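Local coordinates for chitin oligosaccahride binding protein NagB1 (Paenibacillus sp. FPU-7, PDB 7EHP), which binds chitin oligosaccharides such as N,N'-diacetylchitobiose as an extracellular solute-binding protein, probably handing them to a membrane transporter, at residues 75-79 and 80-84; 88-92 and 93-97; 355-358 and 359-363. All coordinates share one frame; numbering follows the deposited sequence.

Contact 1: residues 75-79 and 80-84; sequences KYVKA and GRLLE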
ATOM      1  N   LYS A  75      -2.282  -3.380  17.658  1.00 24.08           N
ATOM      2  CA  LYS A  75      -1.427  -4.251  18.453  1.00 23.79           C
ATOM      3  C   LYS A  75      -0.472  -3.450  19.327  1.00 30.69           C
ATOM      4  O   LYS A  75      -0.221  -3.818  20.483  1.00 33.22           O
ATOM      5  CB  LYS A  75      -0.643  -5.192  17.534  1.00 26.46           C
ATOM      6  CG  LYS A  75       0.273  -6.172  18.250  1.00 28.93           C
ATOM      7  CD  LYS A  75       1.147  -6.918  17.236  1.00 35.95           C
ATOM      8  CE  LYS A  75       1.851  -8.120  17.848  1.00 43.25           C
ATOM      9  NZ  LYS A  75       2.703  -8.816  16.835  1.00 43.06           N
ATOM     10  N   TYR A  76       0.096  -2.367  18.793  1.00 28.82           N
ATOM     11  CA  TYR A  76       1.089  -1.639  19.571  1.00 29.07           C
ATOM     12  C   TYR A  76       0.430  -0.688  20.558  1.00 27.55           C
ATOM     13  O   TYR A  76       0.976  -0.452  21.644  1.00 27.77           O
ATOM     14  CB  TYR A  76       2.054  -0.895  18.640  1.00 25.00           C
ATOM     15  CG  TYR A  76       2.702  -1.779  17.601  1.00 23.57           C
ATOM     16  CD1 TYR A  76       3.031  -3.105  17.885  1.00 27.45           C
ATOM     17  CD2 TYR A  76       2.960  -1.297  16.322  1.00 26.12           C
ATOM     18  CE1 TYR A  76       3.622  -3.926  16.919  1.00 23.30           C
ATOM     19  CE2 TYR A  76       3.541  -2.101  15.353  1.00 23.96           C
ATOM     20  CZ  TYR A  76       3.870  -3.411  15.650  1.00 25.34           C
ATOM     21  OH  TYR A  76       4.454  -4.193  14.669  1.00 24.99           O
ATOM     22  N   VAL A  77      -0.728  -0.132  20.198  1.00 29.41           N
ATOM     23  CA  VAL A  77      -1.543   0.567  21.178  1.00 28.32           C
ATOM     24  C   VAL A  77      -1.842  -0.342  22.353  1.00 32.52           C
ATOM     25  O   VAL A  77      -1.754   0.091  23.512  1.00 32.91           O
ATOM     26  CB  VAL A  77      -2.840   1.098  20.544  1.00 23.90           C
ATOM     27  CG1 VAL A  77      -3.811   1.549  21.633  1.00 29.01           C
ATOM     28  CG2 VAL A  77      -2.564   2.231  19.577  1.00 20.34           C
ATOM     29  N   LYS A  78      -2.261  -1.597  22.094  1.00 31.48           N
ATOM     30  CA  LYS A  78      -2.775  -2.240  23.292  1.00 32.44           C
ATOM     31  C   LYS A  78      -1.663  -2.657  24.200  1.00 34.16           C
ATOM     32  O   LYS A  78      -1.915  -2.971  25.356  1.00 36.20           O
ATOM     33  CB  LYS A  78      -3.558  -3.492  23.095  1.00 35.57           C
ATOM     34  CG  LYS A  78      -2.871  -4.771  22.563  1.00 41.90           C
ATOM     35  CD  LYS A  78      -4.247  -5.525  22.497  1.00 50.26           C
ATOM     36  CE  LYS A  78      -4.853  -6.105  23.843  1.00 51.53           C
ATOM     37  NZ  LYS A  78      -6.047  -6.642  23.193  1.00 50.96           N
ATOM     38  N   ALA A  79      -0.440  -2.682  23.681  1.00 31.26           N
ATOM     39  CA  ALA A  79       0.778  -2.936  24.410  1.00 30.12           C
ATOM     40  C   ALA A  79       1.379  -1.671  24.981  1.00 33.14           C
ATOM     41  O   ALA A  79       2.461  -1.754  25.548  1.00 30.20           O
ATOM     42  CB  ALA A  79       1.773  -3.609  23.476  1.00 31.24           C
ATOM     43  N   GLY A  80       0.729  -0.515  24.831  1.00 31.48           N
ATOM     44  CA  GLY A  80       1.218   0.711  25.454  1.00 39.22           C
ATOM     45  C   GLY A  80       2.436   1.336  24.809  1.00 34.40           C
ATOM     46  O   GLY A  80       3.156   2.092  25.466  1.00 29.68           O
ATOM     47  N   ARG A  81       2.682   1.061  23.528  1.00 30.91           N
ATOM     48  CA  ARG A  81       3.930   1.464  22.889  1.00 32.81           C
ATOM     49  C   ARG A  81       3.848   2.796  22.160  1.00 25.19           C
ATOM     50  O   ARG A  81       4.896   3.349  21.803  1.00 25.52           O
ATOM     51  CB  ARG A  81       4.385   0.395  21.887  1.00 27.99           C
ATOM     52  CG  ARG A  81       4.544  -0.985  22.479  1.00 31.04           C
ATOM     53  CD  ARG A  81       5.514  -0.988  23.653  1.00 36.02           C
ATOM     54  NE  ARG A  81       5.994  -2.340  23.914  1.00 36.91           N
ATOM     55  CZ  ARG A  81       6.475  -2.765  25.078  1.00 42.45           C
ATOM     56  NH1 ARG A  81       6.544  -1.940  26.117  1.00 40.92           N
ATOM     57  NH2 ARG A  81       6.882  -4.024  25.201  1.00 43.72           N
ATOM     58  N   LEU A  82       2.653   3.316  21.911  1.00 24.50           N
ATOM     59  CA  LEU A  82       2.474   4.414  20.973  1.00 27.54           C
ATOM     60  C   LEU A  82       2.032   5.657  21.713  1.00 31.00           C
ATOM     61  O   LEU A  82       1.076   5.609  22.494  1.00 27.01           O
ATOM     62  CB  LEU A  82       1.436   4.094  19.900  1.00 22.34           C
ATOM     63  CG  LEU A  82       1.643   2.928  18.928  1.00 22.93           C
ATOM     64  CD1 LEU A  82       0.587   3.026  17.843  1.00 23.03           C
ATOM     65  CD2 LEU A  82       3.040   2.864  18.312  1.00 19.26           C
ATOM     66  N   LEU A  83       2.695   6.770  21.420  1.00 29.77           N
ATOM     67  CA  LEU A  83       2.294   8.063  21.958  1.00 29.82           C
ATOM     68  C   LEU A  83       0.925   8.467  21.425  1.00 28.45           C
ATOM     69  O   LEU A  83       0.681   8.412  20.215  1.00 25.74           O
ATOM     70  CB  LEU A  83       3.330   9.106  21.571  1.00 32.48           C
ATOM     71  CG  LEU A  83       3.212  10.489  22.187  1.00 34.45           C
ATOM     72  CD1 LEU A  83       3.376  10.396  23.716  1.00 32.46           C
ATOM     73  CD2 LEU A  83       4.272  11.368  21.527  1.00 29.55           C
ATOM     74  N   GLU A  84       0.029   8.872  22.323  1.00 29.12           N
ATOM     75  CA  GLU A  84      -1.271   9.394  21.916  1.00 29.84           C
ATOM     76  C   GLU A  84      -1.120  10.834  21.443  1.00 32.50           C
ATOM     77  O   GLU A  84      -0.444  11.639  22.086  1.00 34.87           O
ATOM     78  CB  GLU A  84      -2.267   9.307  23.071  1.00 29.49           C
ATOM     79  CG  GLU A  84      -3.714   9.146  22.636  1.00 31.12           C
ATOM     80  CD  GLU A  84      -4.335  10.462  22.238  1.00 33.89           C
ATOM     81  OE1 GLU A  84      -3.892  11.504  22.772  1.00 33.77           O
ATOM     82  OE2 GLU A  84      -5.270  10.466  21.405  1.00 31.09           O
TER
HETATM   83  O   HOH W   1      -0.080   3.107  22.950  1.00 24.02           O

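Contact 2: residues 88-92 and 93-97; sequences ILNEL and GLKDK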
ATOM      1  N   ILE A  88      -1.180  16.984  20.951  1.00 35.09           N
ATOM      2  CA  ILE A  88      -0.316  17.602  19.948  1.00 30.53           C
ATOM      3  C   ILE A  88      -1.123  18.091  18.756  1.00 33.01           C
ATOM      4  O   ILE A  88      -0.848  19.162  18.199  1.00 36.84           O
ATOM      5  CB  ILE A  88       0.772  16.608  19.520  1.00 29.77           C
ATOM      6  CG1 ILE A  88       1.636  16.237  20.718  1.00 26.21           C
ATOM      7  CG2 ILE A  88       1.606  17.168  18.362  1.00 27.81           C
ATOM      8  CD1 ILE A  88       2.782  15.324  20.343  1.00 29.22           C
ATOM      9  N   LEU A  89      -2.115  17.310  18.328  1.00 32.49           N
ATOM     10  CA  LEU A  89      -2.909  17.721  17.176  1.00 33.91           C
ATOM     11  C   LEU A  89      -3.703  18.982  17.475  1.00 28.03           C
ATOM     12  O   LEU A  89      -3.925  19.801  16.575  1.00 28.06           O
ATOM     13  CB  LEU A  89      -3.846  16.587  16.750  1.00 32.39           C
ATOM     14  CG  LEU A  89      -3.159  15.378  16.110  1.00 29.57           C
ATOM     15  CD1 LEU A  89      -4.124  14.210  15.937  1.00 30.80           C
ATOM     16  CD2 LEU A  89      -2.551  15.783  14.796  1.00 27.09           C
ATOM     17  N   ASN A  90      -4.151  19.134  18.722  1.00 31.01           N
ATOM     18  CA  ASN A  90      -4.883  20.328  19.128  1.00 39.73           C
ATOM     19  C   ASN A  90      -3.968  21.548  19.144  1.00 38.88           C
ATOM     20  O   ASN A  90      -4.312  22.601  18.593  1.00 41.63           O
ATOM     21  CB  ASN A  90      -5.512  20.095  20.504  1.00 36.27           C
ATOM     22  CG  ASN A  90      -6.771  19.225  20.436  1.00 48.76           C
ATOM     23  OD1 ASN A  90      -7.207  18.799  19.355  1.00 39.21           O
ATOM     24  ND2 ASN A  90      -7.338  18.930  21.601  1.00 50.68           N
ATOM     25  N   GLU A  91      -2.790  21.412  19.770  1.00 38.21           N
ATOM     26  CA  GLU A  91      -1.798  22.485  19.796  1.00 33.89           C
ATOM     27  C   GLU A  91      -1.555  23.053  18.407  1.00 37.16           C
ATOM     28  O   GLU A  91      -1.574  24.276  18.208  1.00 33.44           O
ATOM     29  CB  GLU A  91      -0.476  21.965  20.361  1.00 38.26           C
ATOM     30  CG  GLU A  91      -0.259  22.164  21.840  1.00 39.62           C
ATOM     31  CD  GLU A  91       1.035  21.517  22.331  1.00 51.69           C
ATOM     32  OE1 GLU A  91       2.016  21.448  21.548  1.00 44.56           O
ATOM     33  OE2 GLU A  91       1.076  21.090  23.508  1.00 61.49           O
ATOM     34  N   LEU A  92      -1.317  22.171  17.433  1.00 30.82           N
ATOM     35  CA  LEU A  92      -0.891  22.552  16.093  1.00 25.99           C
ATOM     36  C   LEU A  92      -2.046  22.883  15.165  1.00 29.87           C
ATOM     37  O   LEU A  92      -1.802  23.295  14.022  1.00 30.78           O
ATOM     38  CB  LEU A  92      -0.044  21.438  15.462  1.00 28.42           C
ATOM     39  CG  LEU A  92       1.249  21.035  16.168  1.00 31.05           C
ATOM     40  CD1 LEU A  92       1.912  19.855  15.426  1.00 20.41           C
ATOM     41  CD2 LEU A  92       2.183  22.248  16.267  1.00 24.20           C
ATOM     42  N   GLY A  93      -3.285  22.701  15.618  1.00 36.32           N
ATOM     43  CA  GLY A  93      -4.441  23.003  14.795  1.00 36.64           C
ATOM     44  C   GLY A  93      -4.599  22.097  13.599  1.00 40.56           C
ATOM     45  O   GLY A  93      -5.097  22.532  12.551  1.00 38.06           O
ATOM     46  N   LEU A  94      -4.192  20.837  13.724  1.00 37.30           N
ATOM     47  CA  LEU A  94      -4.115  19.964  12.562  1.00 37.51           C
ATOM     48  C   LEU A  94      -5.240  18.946  12.491  1.00 36.01           C
ATOM     49  O   LEU A  94      -5.515  18.439  11.399  1.00 36.53           O
ATOM     50  CB  LEU A  94      -2.770  19.223  12.548  1.00 30.25           C
ATOM     51  CG  LEU A  94      -1.586  20.085  12.104  1.00 28.44           C
ATOM     52  CD1 LEU A  94      -0.271  19.293  12.144  1.00 31.13           C
ATOM     53  CD2 LEU A  94      -1.845  20.667  10.719  1.00 25.24           C
ATOM     54  N   LYS A  95      -5.899  18.652  13.615  1.00 32.52           N
ATOM     55  CA  LYS A  95      -6.709  17.440  13.716  1.00 37.64           C
ATOM     56  C   LYS A  95      -7.741  17.369  12.596  1.00 44.98           C
ATOM     57  O   LYS A  95      -7.919  16.331  11.951  1.00 44.30           O
ATOM     58  CB  LYS A  95      -7.408  17.386  15.071  1.00 39.66           C
ATOM     59  CG  LYS A  95      -8.368  16.226  15.186  1.00 45.61           C
ATOM     60  CD  LYS A  95      -8.881  16.073  16.594  1.00 44.11           C
ATOM     61  CE  LYS A  95     -10.215  15.335  16.588  1.00 46.87           C
ATOM     62  NZ  LYS A  95     -10.567  14.837  17.951  1.00 47.35           N
ATOM     63  N   ASP A  96      -8.409  18.472  12.338  1.00 40.45           N
ATOM     64  CA  ASP A  96      -9.476  18.511  11.353  1.00 42.46           C
ATOM     65  C   ASP A  96      -8.984  18.916   9.960  1.00 38.30           C
ATOM     66  O   ASP A  96      -9.795  19.207   9.090  1.00 39.48           O
ATOM     67  CB  ASP A  96     -10.612  19.383  11.911  1.00 53.47           C
ATOM     68  CG  ASP A  96     -10.154  20.784  12.276  1.00 64.48           C
ATOM     69  OD1 ASP A  96      -8.942  21.080  12.090  1.00 62.72           O
ATOM     70  OD2 ASP A  96     -10.978  21.561  12.821  1.00 66.27           O
ATOM     71  N   LYS A  97      -7.680  18.865   9.721  1.00 33.38           N
ATOM     72  CA  LYS A  97      -7.160  18.908   8.374  1.00 33.58           C
ATOM     73  C   LYS A  97      -6.848  17.494   7.855  1.00 35.47           C
ATOM     74  O   LYS A  97      -6.408  17.336   6.709  1.00 29.87           O
ATOM     75  CB  LYS A  97      -5.930  19.854   8.314  1.00 41.53           C
ATOM     76  CG  LYS A  97      -5.228  20.065   6.955  1.00 42.15           C
ATOM     77  CD  LYS A  97      -4.128  21.165   7.010  1.00 45.76           C
ATOM     78  CE  LYS A  97      -4.619  22.588   6.672  1.00 45.69           C
ATOM     79  NZ  LYS A  97      -4.811  22.796   5.196  1.00 45.51           N
TER

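Contact 3: residues 355-358 and 359-363; sequences SIVQ and AKVRE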
ATOM      1  N   SER A 355      -4.719  -4.328   6.783  1.00 16.33           N
ATOM      2  CA  SER A 355      -5.144  -3.439   7.851  1.00 18.96           C
ATOM      3  C   SER A 355      -6.198  -4.085   8.736  1.00 22.40           C
ATOM      4  O   SER A 355      -6.442  -3.587   9.839  1.00 15.95           O
ATOM      5  CB  SER A 355      -5.691  -2.129   7.278  1.00 19.46           C
ATOM      6  OG  SER A 355      -7.000  -2.320   6.763  1.00 28.08           O
ATOM      7  N   ILE A 356      -6.801  -5.190   8.284  1.00 18.52           N
ATOM      8  CA  ILE A 356      -7.895  -5.849   8.984  1.00 19.96           C
ATOM      9  C   ILE A 356      -7.455  -7.178   9.604  1.00 23.27           C
ATOM     10  O   ILE A 356      -7.753  -7.448  10.770  1.00 21.67           O
ATOM     11  CB  ILE A 356      -9.114  -6.043   8.050  1.00 22.38           C
ATOM     12  CG1 ILE A 356      -9.666  -4.688   7.621  1.00 19.78           C
ATOM     13  CG2 ILE A 356     -10.216  -6.842   8.766  1.00 22.99           C
ATOM     14  CD1 ILE A 356     -10.522  -4.730   6.404  1.00 19.77           C
ATOM     15  N   VAL A 357      -6.742  -8.025   8.839  1.00 14.68           N
ATOM     16  CA  VAL A 357      -6.377  -9.355   9.335  1.00 17.83           C
ATOM     17  C   VAL A 357      -5.144  -9.274  10.233  1.00 21.67           C
ATOM     18  O   VAL A 357      -4.345  -8.335  10.178  1.00 22.65           O
ATOM     19  CB  VAL A 357      -6.151 -10.364   8.183  1.00 16.94           C
ATOM     20  CG1 VAL A 357      -7.334 -10.353   7.222  1.00 14.59           C
ATOM     21  CG2 VAL A 357      -4.840 -10.075   7.446  1.00 15.07           C
ATOM     22  N   GLN A 358      -4.989 -10.301  11.070  1.00 19.22           N
ATOM     23  CA  GLN A 358      -3.822 -10.437  11.932  1.00 19.26           C
ATOM     24  C   GLN A 358      -2.555 -10.750  11.120  1.00 21.29           C
ATOM     25  O   GLN A 358      -2.611 -11.295  10.012  1.00 16.87           O
ATOM     26  CB  GLN A 358      -4.076 -11.548  12.958  1.00 24.21           C
ATOM     27  CG  GLN A 358      -5.377 -11.375  13.760  1.00 26.42           C
ATOM     28  CD  GLN A 358      -6.597 -12.096  13.182  1.00 28.21           C
ATOM     29  OE1 GLN A 358      -6.754 -12.221  11.968  1.00 20.79           O
ATOM     30  NE2 GLN A 358      -7.485 -12.545  14.067  1.00 24.27           N
ATOM     31  N   ALA A 359      -1.396 -10.420  11.705  1.00 19.82           N
ATOM     32  CA  ALA A 359      -0.118 -10.606  11.016  1.00 20.50           C
ATOM     33  C   ALA A 359       0.074 -12.045  10.549  1.00 19.78           C
ATOM     34  O   ALA A 359       0.537 -12.283   9.428  1.00 19.57           O
ATOM     35  CB  ALA A 359       1.046 -10.202  11.924  1.00 17.37           C
ATOM     36  N   LYS A 360      -0.270 -13.017  11.395  1.00 18.47           N
ATOM     37  CA  LYS A 360      -0.063 -14.414  11.035  1.00 18.04           C
ATOM     38  C   LYS A 360      -0.885 -14.803   9.819  1.00 17.29           C
ATOM     39  O   LYS A 360      -0.438 -15.617   9.005  1.00 19.14           O
ATOM     40  CB  LYS A 360      -0.416 -15.327  12.203  1.00 22.46           C
ATOM     41  CG  LYS A 360       0.225 -16.714  12.112  1.00 29.74           C
ATOM     42  CD  LYS A 360       1.692 -16.649  12.515  1.00 35.26           C
ATOM     43  CE  LYS A 360       2.515 -17.798  11.927  1.00 42.26           C
ATOM     44  NZ  LYS A 360       3.968 -17.624  12.259  1.00 42.30           N
ATOM     45  N   VAL A 361      -2.082 -14.231   9.682  1.00 16.72           N
ATOM     46  CA  VAL A 361      -2.932 -14.522   8.532  1.00 18.26           C
ATOM     47  C   VAL A 361      -2.327 -13.927   7.267  1.00 18.34           C
ATOM     48  O   VAL A 361      -2.258 -14.585   6.226  1.00 14.79           O
ATOM     49  CB  VAL A 361      -4.357 -13.994   8.780  1.00 16.49           C
ATOM     50  CG1 VAL A 361      -5.192 -14.058   7.511  1.00 15.31           C
ATOM     51  CG2 VAL A 361      -5.018 -14.762   9.917  1.00 16.56           C
ATOM     52  N   ARG A 362      -1.903 -12.660   7.344  1.00 17.50           N
ATOM     53  CA  ARG A 362      -1.206 -12.007   6.240  1.00 13.93           C
ATOM     54  C   ARG A 362       0.023 -12.805   5.817  1.00 15.13           C
ATOM     55  O   ARG A 362       0.256 -13.015   4.626  1.00 15.52           O
ATOM     56  CB  ARG A 362      -0.791 -10.590   6.661  1.00 17.42           C
ATOM     57  CG  ARG A 362      -0.336  -9.694   5.500  1.00 16.01           C
ATOM     58  CD  ARG A 362       0.916  -8.902   5.858  1.00 21.10           C
ATOM     59  NE  ARG A 362       2.126  -9.713   5.807  1.00 24.65           N
ATOM     60  CZ  ARG A 362       2.822 -10.093   6.874  1.00 20.89           C
ATOM     61  NH1 ARG A 362       2.439  -9.730   8.092  1.00 20.12           N
ATOM     62  NH2 ARG A 362       3.914 -10.816   6.716  1.00 20.46           N
ATOM     63  N   GLU A 363       0.851 -13.209   6.788  1.00 17.90           N
ATOM     64  CA  GLU A 363       2.059 -13.964   6.470  1.00 18.28           C
ATOM     65  C   GLU A 363       1.719 -15.276   5.769  1.00 19.43           C
ATOM     66  O   GLU A 363       2.379 -15.671   4.800  1.00 18.71           O
ATOM     67  CB  GLU A 363       2.853 -14.232   7.750  1.00 21.25           C
ATOM     68  CG  GLU A 363       4.138 -14.994   7.489  1.00 29.81           C
ATOM     69  CD  GLU A 363       4.890 -15.377   8.761  1.00 34.15           C
ATOM     70  OE1 GLU A 363       4.420 -16.266   9.498  1.00 33.81           O
ATOM     71  OE2 GLU A 363       5.959 -14.785   9.011  1.00 42.29           O
TER

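Contact 1: residues 75-79 and 80-84
R81 and G80 turn their backbone N-H groups back onto the end of helix 71-78. The N of R81 donates to the O of Y76 at 3.0 Å. This bond is nearly straight, 167° at the hydrogen, and the donor is tilted 24° from the carbonyl plane. The N of G80 donates to the O of V77 at 2.9 Å, from above the plane of that carbonyl. A water accepts from the N of L82 at 2.9 Å and donates weakly to the O of V77. The two backbone bonds form a Schellman motif, with G80 at positive phi. A CB on G80 would run into the O of A79.

The apolar part is carried by L82. Its CG lies 3.9 Å from the CB of Y76. Its CD1 meets the CG2 of V77 at 3.7 Å, and the two side chains cross at about a right angle. With chi1 at 168°, V77 has CG2 anti to its carbonyl carbon, and this methyl is the one that meets L82. Y76 and L82 also rest on M56 of helix 44-58 and on L67 of strand 64-68.

R81 bends at chi2, and its guanidinium passes with one face over the O of A79. Its CG is 3.9 Å from the CB of A79. Beyond the turn, NE binds the O of M56 and NH2 binds the O of A57 weakly. A leucine in its place would probably leave the carbonyl of M56 without this donor and weaken the link between the turn and helix 44-58.

Contact 2: residues 88-92 and 93-97
L94 folds back against L89 and L92 where helix 86-92 ends. It meets them in two different ways. The side chain of L89 stands at about a right angle to that of L94, and its CD2 reaches the CB of L94 at 4.1 Å. L92 meets L94 on a slant. The CB of L92 lies 3.9 Å from the CG of L94, and the CD1 atoms of the two leucines are 4.0 Å apart. In L94 the CG stands anti to the carbonyl carbon (chi1 -76°), which sets its branch against the CB of L92 and carries CD1 to the end of that side chain.

K95 touches by its root. Its CB lies 4.0 Å from the CB of L89. Its CG is anti to the backbone N (chi1 174°), and the extended chain then leads the amino group away from the helix. The CD of K95 passes 4.2 Å from the OD1 of N90.

The backbone holds these side chains in place through a Schellman motif. The N of L94 donates to the O of L89 at 3.0 Å, in the carbonyl plane. The N of G93 donates to the O of N90 at 3.1 Å, from above the carbonyl plane. G93 has positive phi, and a CB there would clash with the O of L92. A short 3-10 segment, 95-97, follows.

L89 packs on I110 and L113 of strand 109-125. L92 rests on I304 of helix 294-307, and L94 on M326. The contact itself is thus apolar between side chains and polar only in the backbone: the two N-H groups are satisfied by carbonyls of the last helical turn, while the leucines join the turn to the neighbouring strand and helix.

Contact 3: residues 355-358 and 359-363
Q358 sits at the N-cap position of helix 359-373, and its backbone O takes the first bonds of the helix. The N of R362 donates to it at 3.1 Å, almost straight (171° at the hydrogen) and nearly along the C=O axis. The N of V361 adds a weak bond at 3.0 Å, bent to 123°.

The apolar contact is between V357 and V361, which cross at about a right angle. The CB of V357 meets the CG1 of V361 at 3.9 Å. The CG2 of V357 lies between its own backbone N and carbonyl carbon (chi1 -51°) and comes 4.2 Å from the CB of R362. V361 turns its CG2 to the OE1 of Q358, 3.7 Å away.

The amide of Q358 is buried. Its OE1 accepts from Q390 and its NE2 donates to N394, both on helix 379-396. At the exposed side K360 and E363, one turn apart, form a salt bridge, with NZ 3.1 Å from OE1.

The end of R362 leads away from the turn. It forms a salt bridge with E366 and a cation-pi contact with F49. The R362 side chain lies about 6 Å from a bound NAG. The Q358 carbonyl holds the backbone N of R362, whose side chain is near the sugar, and E366 would probably offset part of the arginine's charge.

From the N terminus, the chain first meets contact 1, where the end of helix 71-78 turns into the loop toward helix 86-92. Contact 2 then closes the end of helix 86-92. The two adjoin in sequence, with centres about 20 Å apart. Contact 3 comes much later and starts helix 359-373 instead of ending a helix. All three are in series, so none nests or crosses. Contact 1 ties its turn to helix 44-58 and strand 64-68, contact 2 to strand 109-125 and helix 294-307, and contact 3 to helix 379-396. Contacts 1 and 3 approach to about 5 Å between nearest atoms without touching.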